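Local coordinates for CT263 (Chlamydia trachomatis, PDB 4QAS), which probably hydrolyses the N-glycosidic bond of a futalosine-type nucleoside in the chlamydial route to menaquinone, as a nucleosidase of the MTAN family, at residues Ile85-Tyr91 with Ile161-Tyr167; Lys97-Pro101 with Thr123-Tyr129. The protein carries 1 engineered substitution. All blocks are in the same frame, centred on the assembly; numbering follows the deposited sequence. Where two conformers were deposited one is given.

Contact 1: residues Ile85-Tyr91 with Ile161-Tyr167. Engineered in segment 161-167: Asn166 (natural residue Asp).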
ATOM      1  N   ILE A  85      24.353  -4.119   8.521  1.00 17.11           N
ATOM      2  CA  ILE A  85      23.085  -3.820   7.854  1.00 16.58           C
ATOM      3  C   ILE A  85      22.206  -5.061   7.963  1.00 15.06           C
ATOM      4  O   ILE A  85      22.548  -6.092   7.365  1.00 16.68           O
ATOM      5  CB  ILE A  85      23.338  -3.472   6.381  1.00 16.39           C
ATOM      6  CG1 ILE A  85      24.156  -2.185   6.282  1.00 18.24           C
ATOM      7  CG2 ILE A  85      22.029  -3.340   5.604  1.00 16.59           C
ATOM      8  CD1 ILE A  85      24.714  -1.893   4.898  1.00 20.27           C
ATOM      9  N   PRO A  86      21.096  -5.021   8.693  1.00 15.39           N
ATOM     10  CA  PRO A  86      20.207  -6.176   8.717  1.00 16.31           C
ATOM     11  C   PRO A  86      19.517  -6.313   7.368  1.00 16.08           C
ATOM     12  O   PRO A  86      19.388  -5.338   6.626  1.00 15.19           O
ATOM     13  CB  PRO A  86      19.195  -5.828   9.815  1.00 18.77           C
ATOM     14  CG  PRO A  86      19.122  -4.351   9.754  1.00 22.09           C
ATOM     15  CD  PRO A  86      20.515  -3.870   9.411  1.00 18.12           C
ATOM     16  N   LEU A  87      19.092  -7.527   7.033  1.00 14.76           N
ATOM     17  CA  LEU A  87      18.307  -7.755   5.825  1.00 14.22           C
ATOM     18  C   LEU A  87      16.838  -7.361   6.011  1.00 13.76           C
ATOM     19  O   LEU A  87      16.333  -7.217   7.130  1.00 15.87           O
ATOM     20  CB  LEU A  87      18.401  -9.212   5.383  1.00 14.94           C
ATOM     21  CG  LEU A  87      19.829  -9.708   5.145  1.00 15.00           C
ATOM     22  CD1 LEU A  87      19.780 -11.052   4.481  1.00 17.36           C
ATOM     23  CD2 LEU A  87      20.616  -8.732   4.287  1.00 14.78           C
ATOM     24  N   LEU A  88      16.148  -7.174   4.877  1.00 13.77           N
ATOM     25  CA  LEU A  88      14.721  -6.828   4.863  1.00 13.24           C
ATOM     26  C   LEU A  88      14.461  -5.469   5.488  1.00 15.82           C
ATOM     27  O   LEU A  88      13.371  -5.215   6.014  1.00 19.83           O
ATOM     28  CB  LEU A  88      13.843  -7.907   5.499  1.00 15.69           C
ATOM     29  CG  LEU A  88      13.712  -9.119   4.590  1.00 20.77           C
ATOM     30  CD1 LEU A  88      13.240 -10.316   5.382  1.00 26.89           C
ATOM     31  CD2 LEU A  88      12.743  -8.831   3.466  1.00 28.83           C
ATOM     32  N   LYS A  89      15.437  -4.575   5.433  1.00 14.02           N
ATOM     33  CA  LYS A  89      15.315  -3.230   5.981  1.00 14.71           C
ATOM     34  C   LYS A  89      15.354  -2.218   4.842  1.00 12.93           C
ATOM     35  O   LYS A  89      16.196  -2.306   3.945  1.00 12.86           O
ATOM     36  CB  LYS A  89      16.435  -2.939   6.970  1.00 14.87           C
ATOM     37  CG  LYS A  89      16.332  -1.596   7.642  1.00 15.86           C
ATOM     38  CD  LYS A  89      17.238  -1.476   8.831  1.00 18.83           C
ATOM     39  CE  LYS A  89      17.202  -0.090   9.393  1.00 20.28           C
ATOM     40  NZ  LYS A  89      15.889   0.240   9.991  1.00 28.93           N
ATOM     41  N   THR A  90      14.458  -1.247   4.885  1.00 13.75           N
ATOM     42  CA  THR A  90      14.316  -0.252   3.843  0.63 13.81           C
ATOM     43  C   THR A  90      15.083   1.001   4.227  1.00 14.43           C
ATOM     44  O   THR A  90      14.916   1.515   5.335  1.00 16.80           O
ATOM     45  CB  THR A  90      12.836   0.060   3.675  0.63 14.98           C
ATOM     46  OG1 THR A  90      12.126  -1.182   3.559  0.63 14.41           O
ATOM     47  CG2 THR A  90      12.629   0.947   2.472  0.63 14.49           C
ATOM     48  N   TYR A  91      15.915   1.482   3.317  1.00 12.98           N
ATOM     49  CA  TYR A  91      16.700   2.687   3.498  1.00 12.80           C
ATOM     50  C   TYR A  91      16.373   3.668   2.391  1.00 12.42           C
ATOM     51  O   TYR A  91      15.928   3.290   1.309  1.00 13.72           O
ATOM     52  CB  TYR A  91      18.191   2.370   3.406  1.00 13.62           C
ATOM     53  CG  TYR A  91      18.708   1.512   4.508  1.00 13.09           C
ATOM     54  CD1 TYR A  91      18.695   0.131   4.426  1.00 14.96           C
ATOM     55  CD2 TYR A  91      19.267   2.087   5.649  1.00 14.94           C
ATOM     56  CE1 TYR A  91      19.206  -0.650   5.431  1.00 15.32           C
ATOM     57  CE2 TYR A  91      19.792   1.309   6.663  1.00 16.47           C
ATOM     58  CZ  TYR A  91      19.752  -0.071   6.558  1.00 16.69           C
ATOM     59  OH  TYR A  91      20.262  -0.904   7.542  1.00 19.36           O
ATOM     60  N   ILE A 161      14.826   4.408  -2.759  1.00 12.53           N
ATOM     61  CA  ILE A 161      14.458   3.489  -1.686  1.00 13.30           C
ATOM     62  C   ILE A 161      15.145   2.176  -2.022  1.00 12.53           C
ATOM     63  O   ILE A 161      14.947   1.632  -3.111  1.00 13.29           O
ATOM     64  CB  ILE A 161      12.945   3.250  -1.641  1.00 13.56           C
ATOM     65  CG1 ILE A 161      12.197   4.555  -1.400  1.00 15.15           C
ATOM     66  CG2 ILE A 161      12.606   2.249  -0.553  1.00 15.51           C
ATOM     67  CD1 ILE A 161      10.689   4.477  -1.654  1.00 16.88           C
ATOM     68  N   LYS A 162      15.952   1.668  -1.099  1.00 12.32           N
ATOM     69  CA  LYS A 162      16.625   0.397  -1.301  1.00 11.62           C
ATOM     70  C   LYS A 162      16.373  -0.481  -0.089  1.00 11.40           C
ATOM     71  O   LYS A 162      16.600  -0.059   1.039  1.00 12.69           O
ATOM     72  CB  LYS A 162      18.122   0.580  -1.538  1.00 12.99           C
ATOM     73  CG  LYS A 162      18.423   1.394  -2.799  1.00 13.78           C
ATOM     74  CD  LYS A 162      18.265   0.606  -4.097  1.00 13.13           C
ATOM     75  CE  LYS A 162      18.076   1.535  -5.312  1.00 15.09           C
ATOM     76  NZ  LYS A 162      18.236   0.844  -6.601  1.00 15.61           N
ATOM     77  N   VAL A 163      15.930  -1.709  -0.349  1.00 11.36           N
ATOM     78  CA  VAL A 163      15.713  -2.696   0.709  1.00 11.48           C
ATOM     79  C   VAL A 163      16.851  -3.704   0.658  1.00 11.52           C
ATOM     80  O   VAL A 163      17.201  -4.195  -0.408  1.00 11.87           O
ATOM     81  CB  VAL A 163      14.335  -3.372   0.601  1.00 11.57           C
ATOM     82  CG1 VAL A 163      14.168  -4.130  -0.667  1.00 12.05           C
ATOM     83  CG2 VAL A 163      14.095  -4.279   1.804  1.00 12.12           C
ATOM     84  N   SER A 164      17.457  -3.962   1.813  1.00 12.38           N
ATOM     85  CA  SER A 164      18.568  -4.915   1.891  1.00 11.54           C
ATOM     86  C   SER A 164      18.072  -6.329   1.606  1.00 11.94           C
ATOM     87  O   SER A 164      17.203  -6.864   2.315  1.00 13.98           O
ATOM     88  CB  SER A 164      19.226  -4.812   3.252  1.00 13.02           C
ATOM     89  OG  SER A 164      18.256  -4.855   4.258  1.00 14.13           O
ATOM     90  N   SER A 165      18.592  -6.921   0.531  1.00 11.23           N
ATOM     91  CA  SER A 165      18.037  -8.134  -0.028  1.00 12.81           C
ATOM     92  C   SER A 165      18.845  -9.385   0.241  1.00 13.22           C
ATOM     93  O   SER A 165      18.310 -10.479   0.076  1.00 14.66           O
ATOM     94  CB  SER A 165      17.845  -7.966  -1.534  1.00 13.56           C
ATOM     95  OG  SER A 165      19.046  -7.650  -2.197  1.00 14.43           O
ATOM     96  N   ASN A 166      20.109  -9.246   0.623  1.00 13.03           N
ATOM     97  CA  ASN A 166      21.028 -10.365   0.768  1.00 13.37           C
ATOM     98  C   ASN A 166      22.368  -9.797   1.167  1.00 13.92           C
ATOM     99  O   ASN A 166      22.646  -8.612   0.937  1.00 14.94           O
ATOM    100  CB  ASN A 166      21.191 -11.123  -0.540  1.00 14.56           C
ATOM    101  CG  ASN A 166      21.802 -10.274  -1.652  1.00 16.38           C
ATOM    102  OD1 ASN A 166      21.107  -9.471  -2.286  1.00 16.48           O
ATOM    103  ND2 ASN A 166      23.090 -10.452  -1.917  1.00 18.15           N
ATOM    104  N   TYR A 167      23.196 -10.635   1.794  1.00 14.13           N
ATOM    105  CA  TYR A 167      24.593 -10.306   1.992  1.00 14.81           C
ATOM    106  C   TYR A 167      25.373 -10.661   0.731  1.00 15.89           C
ATOM    107  O   TYR A 167      25.015 -11.581  -0.012  1.00 16.26           O
ATOM    108  CB  TYR A 167      25.170 -11.001   3.245  1.00 15.72           C
ATOM    109  CG  TYR A 167      24.518 -10.432   4.473  1.00 15.67           C
ATOM    110  CD1 TYR A 167      24.717  -9.090   4.803  1.00 14.07           C
ATOM    111  CD2 TYR A 167      23.660 -11.184   5.261  1.00 14.49           C
ATOM    112  CE1 TYR A 167      24.091  -8.518   5.879  1.00 16.16           C
ATOM    113  CE2 TYR A 167      23.009 -10.613   6.348  1.00 16.56           C
ATOM    114  CZ  TYR A 167      23.222  -9.269   6.640  1.00 16.31           C
ATOM    115  OH  TYR A 167      22.541  -8.721   7.708  1.00 17.07           O
TER
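Leu87 lies over one face of the Tyr167 ring. Its CD2 sits 3.7 Å from the centroid of the Tyr167 ring and 16° off the ring normal, a CH-pi contact offset toward the rim. CG of Leu87 also touches the rim, 3.5 Å from CE2 of Tyr167. The hydroxyl at the end of the same ring is tied down separately: Tyr167 OH donates to Ile85 O at 2.7 Å. The leucine on one face and the carbonyl at the edge together limit how the ring can turn.

Ser164 holds the turn before strand 90-99. Its OG is placed between its own backbone N and carbonyl carbon (chi1 49°), and from there faces the loop 86-89. It donates to a lone pair of Pro86 O at 2.7 Å, in the carbonyl plane, and accepts from Lys89 N at 3.1 Å. The backbone of Ser164 is bonded too, through Leu88 N to its O and its N to Lys89 O. Further along, Tyr91 and Lys162 exchange a pair of backbone bonds. Lys162 O also lies in the plane of the Tyr91 ring, at its edge. The Lys162 ammonium leads away to a salt bridge with Asp141 and a hydrogen bond with Asn74.

Asn166 is engineered, replacing Asp. It points away from the loop; its OD1 accepts from Ser165 OG at 2.8 Å. Thr90 with Val163 is a non-hydrogen-bonded and Tyr91 with Lys162 a hydrogen-bonded antiparallel pair, by which strand 90-99 joins the central mixed sheet of a nucleosidase fold consistent with the MTAN family.

Contact 2: residues Lys97-Pro101 with Thr123-Tyr129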
ATOM      1  N   LYS A  97      27.301   6.017  -5.707  1.00 15.54           N
ATOM      2  CA  LYS A  97      28.579   5.985  -6.413  1.00 17.84           C
ATOM      3  C   LYS A  97      28.506   4.884  -7.453  1.00 21.99           C
ATOM      4  O   LYS A  97      28.116   3.761  -7.125  1.00 20.49           O
ATOM      5  CB  LYS A  97      29.708   5.570  -5.457  1.00 26.61           C
ATOM      6  CG  LYS A  97      30.112   6.538  -4.367  1.00 47.18           C
ATOM      7  CD  LYS A  97      31.367   6.024  -3.635  1.00 63.53           C
ATOM      8  CE  LYS A  97      31.132   4.666  -2.970  1.00 83.58           C
ATOM      9  NZ  LYS A  97      32.310   4.156  -2.214  1.00 94.94           N
ATOM     10  N   GLU A  98      28.911   5.168  -8.688  1.00 21.09           N
ATOM     11  CA  GLU A  98      29.227   4.109  -9.640  1.00 20.70           C
ATOM     12  C   GLU A  98      30.691   3.766  -9.446  1.00 19.17           C
ATOM     13  O   GLU A  98      31.548   4.665  -9.379  1.00 21.61           O
ATOM     14  CB  GLU A  98      28.985   4.552 -11.079  1.00 24.05           C
ATOM     15  CG  GLU A  98      29.245   3.457 -12.136  1.00 47.73           C
ATOM     16  CD  GLU A  98      28.140   2.397 -12.208  1.00 35.48           C
ATOM     17  OE1 GLU A  98      26.956   2.752 -12.048  1.00 27.81           O
ATOM     18  OE2 GLU A  98      28.446   1.204 -12.430  1.00 27.63           O
ATOM     19  N   LEU A  99      30.993   2.487  -9.392  1.00 20.35           N
ATOM     20  CA  LEU A  99      32.361   2.040  -9.248  1.00 17.12           C
ATOM     21  C   LEU A  99      32.687   1.100 -10.399  1.00 18.81           C
ATOM     22  O   LEU A  99      31.924   0.164 -10.685  1.00 20.45           O
ATOM     23  CB  LEU A  99      32.538   1.319  -7.917  1.00 21.82           C
ATOM     24  CG  LEU A  99      33.876   0.665  -7.658  1.00 22.45           C
ATOM     25  CD1 LEU A  99      34.996   1.673  -7.587  1.00 24.74           C
ATOM     26  CD2 LEU A  99      33.819  -0.130  -6.349  1.00 30.27           C
ATOM     27  N   THR A 100      33.850   1.331 -11.036  1.00 18.62           N
ATOM     28  CA  THR A 100      34.422   0.482 -12.079  1.00 17.25           C
ATOM     29  C   THR A 100      35.572  -0.313 -11.470  1.00 22.61           C
ATOM     30  O   THR A 100      36.665   0.235 -11.265  1.00 20.97           O
ATOM     31  CB  THR A 100      34.921   1.333 -13.255  1.00 19.76           C
ATOM     32  OG1 THR A 100      33.800   2.026 -13.811  1.00 19.59           O
ATOM     33  CG2 THR A 100      35.572   0.461 -14.324  1.00 19.86           C
ATOM     34  N   PRO A 101      35.399  -1.608 -11.175  1.00 21.06           N
ATOM     35  CA  PRO A 101      36.440  -2.316 -10.419  1.00 22.79           C
ATOM     36  C   PRO A 101      37.763  -2.435 -11.149  1.00 21.34           C
ATOM     37  O   PRO A 101      38.818  -2.477 -10.499  1.00 24.48           O
ATOM     38  CB  PRO A 101      35.797  -3.683 -10.158  1.00 23.88           C
ATOM     39  CG  PRO A 101      34.326  -3.424 -10.164  1.00 27.22           C
ATOM     40  CD  PRO A 101      34.147  -2.379 -11.239  1.00 22.57           C
ATOM     41  N   THR A 123      26.386   1.964  -3.599  1.00 14.63           N
ATOM     42  CA  THR A 123      27.327   1.813  -4.693  1.00 14.96           C
ATOM     43  C   THR A 123      26.672   0.957  -5.753  1.00 14.57           C
ATOM     44  O   THR A 123      26.080  -0.071  -5.428  1.00 14.73           O
ATOM     45  CB  THR A 123      28.598   1.140  -4.223  1.00 16.27           C
ATOM     46  OG1 THR A 123      29.228   1.983  -3.267  1.00 20.81           O
ATOM     47  CG2 THR A 123      29.573   0.930  -5.362  1.00 19.56           C
ATOM     48  N   SER A 124      26.793   1.382  -7.006  1.00 15.35           N
ATOM     49  CA  SER A 124      26.244   0.668  -8.153  1.00 15.69           C
ATOM     50  C   SER A 124      27.391   0.047  -8.920  1.00 16.57           C
ATOM     51  O   SER A 124      28.377   0.724  -9.215  1.00 18.71           O
ATOM     52  CB  SER A 124      25.494   1.606  -9.101  1.00 15.66           C
ATOM     53  OG  SER A 124      24.387   2.212  -8.459  1.00 16.45           O
ATOM     54  N   VAL A 125      27.262  -1.237  -9.222  1.00 18.33           N
ATOM     55  CA  VAL A 125      28.257  -1.924 -10.029  1.00 21.88           C
ATOM     56  C   VAL A 125      27.551  -2.809 -11.040  1.00 25.47           C
ATOM     57  O   VAL A 125      26.464  -3.328 -10.778  1.00 24.61           O
ATOM     58  CB  VAL A 125      29.219  -2.749  -9.159  1.00 27.31           C
ATOM     59  CG1 VAL A 125      30.125  -1.828  -8.338  1.00 28.46           C
ATOM     60  CG2 VAL A 125      28.449  -3.682  -8.295  1.00 25.26           C
ATOM     61  N   ARG A 126      28.195  -2.997 -12.189  1.00 25.39           N
ATOM     62  CA  ARG A 126      27.562  -3.711 -13.290  1.00 33.93           C
ATOM     63  C   ARG A 126      27.357  -5.178 -12.941  1.00 38.85           C
ATOM     64  O   ARG A 126      26.279  -5.737 -13.169  1.00 44.47           O
ATOM     65  CB  ARG A 126      28.401  -3.533 -14.558  1.00 42.98           C
ATOM     66  CG  ARG A 126      28.568  -2.060 -14.949  1.00 92.29           C
ATOM     67  CD  ARG A 126      29.581  -1.833 -16.065  1.00 90.47           C
ATOM     68  NE  ARG A 126      30.950  -1.718 -15.560  1.00 73.00           N
ATOM     69  CZ  ARG A 126      31.876  -2.670 -15.624  1.00 47.92           C
ATOM     70  NH1 ARG A 126      31.618  -3.847 -16.186  1.00 50.43           N
ATOM     71  NH2 ARG A 126      33.081  -2.436 -15.132  1.00 43.36           N
ATOM     72  N   SER A 127      28.338  -5.792 -12.370  1.00 35.74           N
ATOM     73  CA  SER A 127      28.267  -7.181 -11.952  1.00 42.79           C
ATOM     74  C   SER A 127      27.921  -7.255 -10.472  1.00 52.27           C
ATOM     75  O   SER A 127      28.484  -6.505  -9.670  1.00 54.69           O
ATOM     76  CB  SER A 127      29.617  -7.859 -12.176  1.00 39.31           C
ATOM     77  OG  SER A 127      29.967  -7.832 -13.546  1.00 47.50           O
ATOM     78  N   PRO A 128      27.016  -8.139 -10.053  1.00 55.39           N
ATOM     79  CA  PRO A 128      26.660  -8.183  -8.632  1.00 55.65           C
ATOM     80  C   PRO A 128      27.845  -8.622  -7.791  1.00 41.24           C
ATOM     81  O   PRO A 128      28.619  -9.507  -8.179  1.00 43.07           O
ATOM     82  CB  PRO A 128      25.519  -9.207  -8.572  1.00 64.02           C
ATOM     83  CG  PRO A 128      25.131  -9.467  -9.993  1.00 69.01           C
ATOM     84  CD  PRO A 128      26.347  -9.207 -10.808  1.00 62.75           C
ATOM     85  N   TYR A 129      27.994  -7.957  -6.650  1.00 45.69           N
ATOM     86  CA  TYR A 129      29.047  -8.272  -5.701  1.00 41.16           C
ATOM     87  C   TYR A 129      28.717  -9.580  -5.002  1.00 34.33           C
ATOM     88  O   TYR A 129      27.713  -9.680  -4.289  1.00 30.88           O
ATOM     89  CB  TYR A 129      29.171  -7.154  -4.666  1.00 39.47           C
ATOM     90  CG  TYR A 129      30.278  -6.171  -4.932  1.00 46.74           C
ATOM     91  CD1 TYR A 129      31.590  -6.486  -4.649  1.00 55.31           C
ATOM     92  CD2 TYR A 129      30.012  -4.922  -5.448  1.00 69.93           C
ATOM     93  CE1 TYR A 129      32.611  -5.590  -4.883  1.00 75.15           C
ATOM     94  CE2 TYR A 129      31.014  -4.017  -5.688  1.00 86.69           C
ATOM     95  CZ  TYR A 129      32.315  -4.353  -5.405  1.00 89.10           C
ATOM     96  OH  TYR A 129      33.312  -3.437  -5.649  1.00 95.91           O
TER
HETATM   97  O   HOH W   1      31.242   0.781 -14.096  1.00 34.78           O
HETATM   98  O   HOH W   2      30.946  -1.751 -12.301  1.00 25.91           O
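Water 1 is gripped by three side chains from both segments. Arg126 NE donates to it at 2.9 Å, and the water lies in the guanidinium plane, at its edge. Thr100 OG1 is bonded to the same water at 2.9 Å. The water in turn donates to Glu98 OE2, at a longer 3.3 Å. It thus links a carboxylate and a guanidinium that do not touch: Glu98 OE2 and Arg126 NE are 5.0 Å apart. Their opposite charges probably still attract. A second water does the same for the backbone, donating to Leu99 O and accepting from Arg126 N.

Glu98 CG stands opposite the backbone N (chi1 -178°), and the chain bends at chi2. The bend lays the carboxylate against Ser124, with OE1 3.5 Å from Ser124 CB. The Ser124 hydroxyl is engaged elsewhere, with Asp141 and Phe145 N. On the other face of the sheet, Lys97 curls at chi3 and brings CE to 3.3 Å from Thr123 OG1. Leu99 touches three residues of 123-129. Its CB packs against both Thr123 CG2 and Val125 CG1, while CD2 meets Tyr129 OH at 3.4 Å, the two side chains crossing at about a right angle. The Tyr129 ring also meets His134.

Ser124 N donates to Lys97 O at 2.7 Å, and Leu99 N returns a bond to Ser124 O. These two nearly straight bonds belong to the parallel pairing of strands 90-99 and 119-124. Farther along, water links the two segments, toward the C-terminal ends of these neighbouring strands in the mixed sheet of this alpha/beta fold.

How the contacts relate
Both contacts use strand 90-99. Contact 1 lies at its beginning, where it pairs antiparallel with strand 158-167. Contact 2 lies at its far end, where it runs parallel to strand 119-124. Their centres are about 17 Å apart, and their nearest atoms, about 5 Å apart, do not touch. Along the chain, contact 2 is nested inside the loop that contact 1 closes. Strand 90-99 thus has different partners at its two ends, and ties parts of the chain distant in sequence into one mixed sheet. Asp141 is common to both surroundings, pairing with Lys162 of contact 1 and with Ser124 of contact 2.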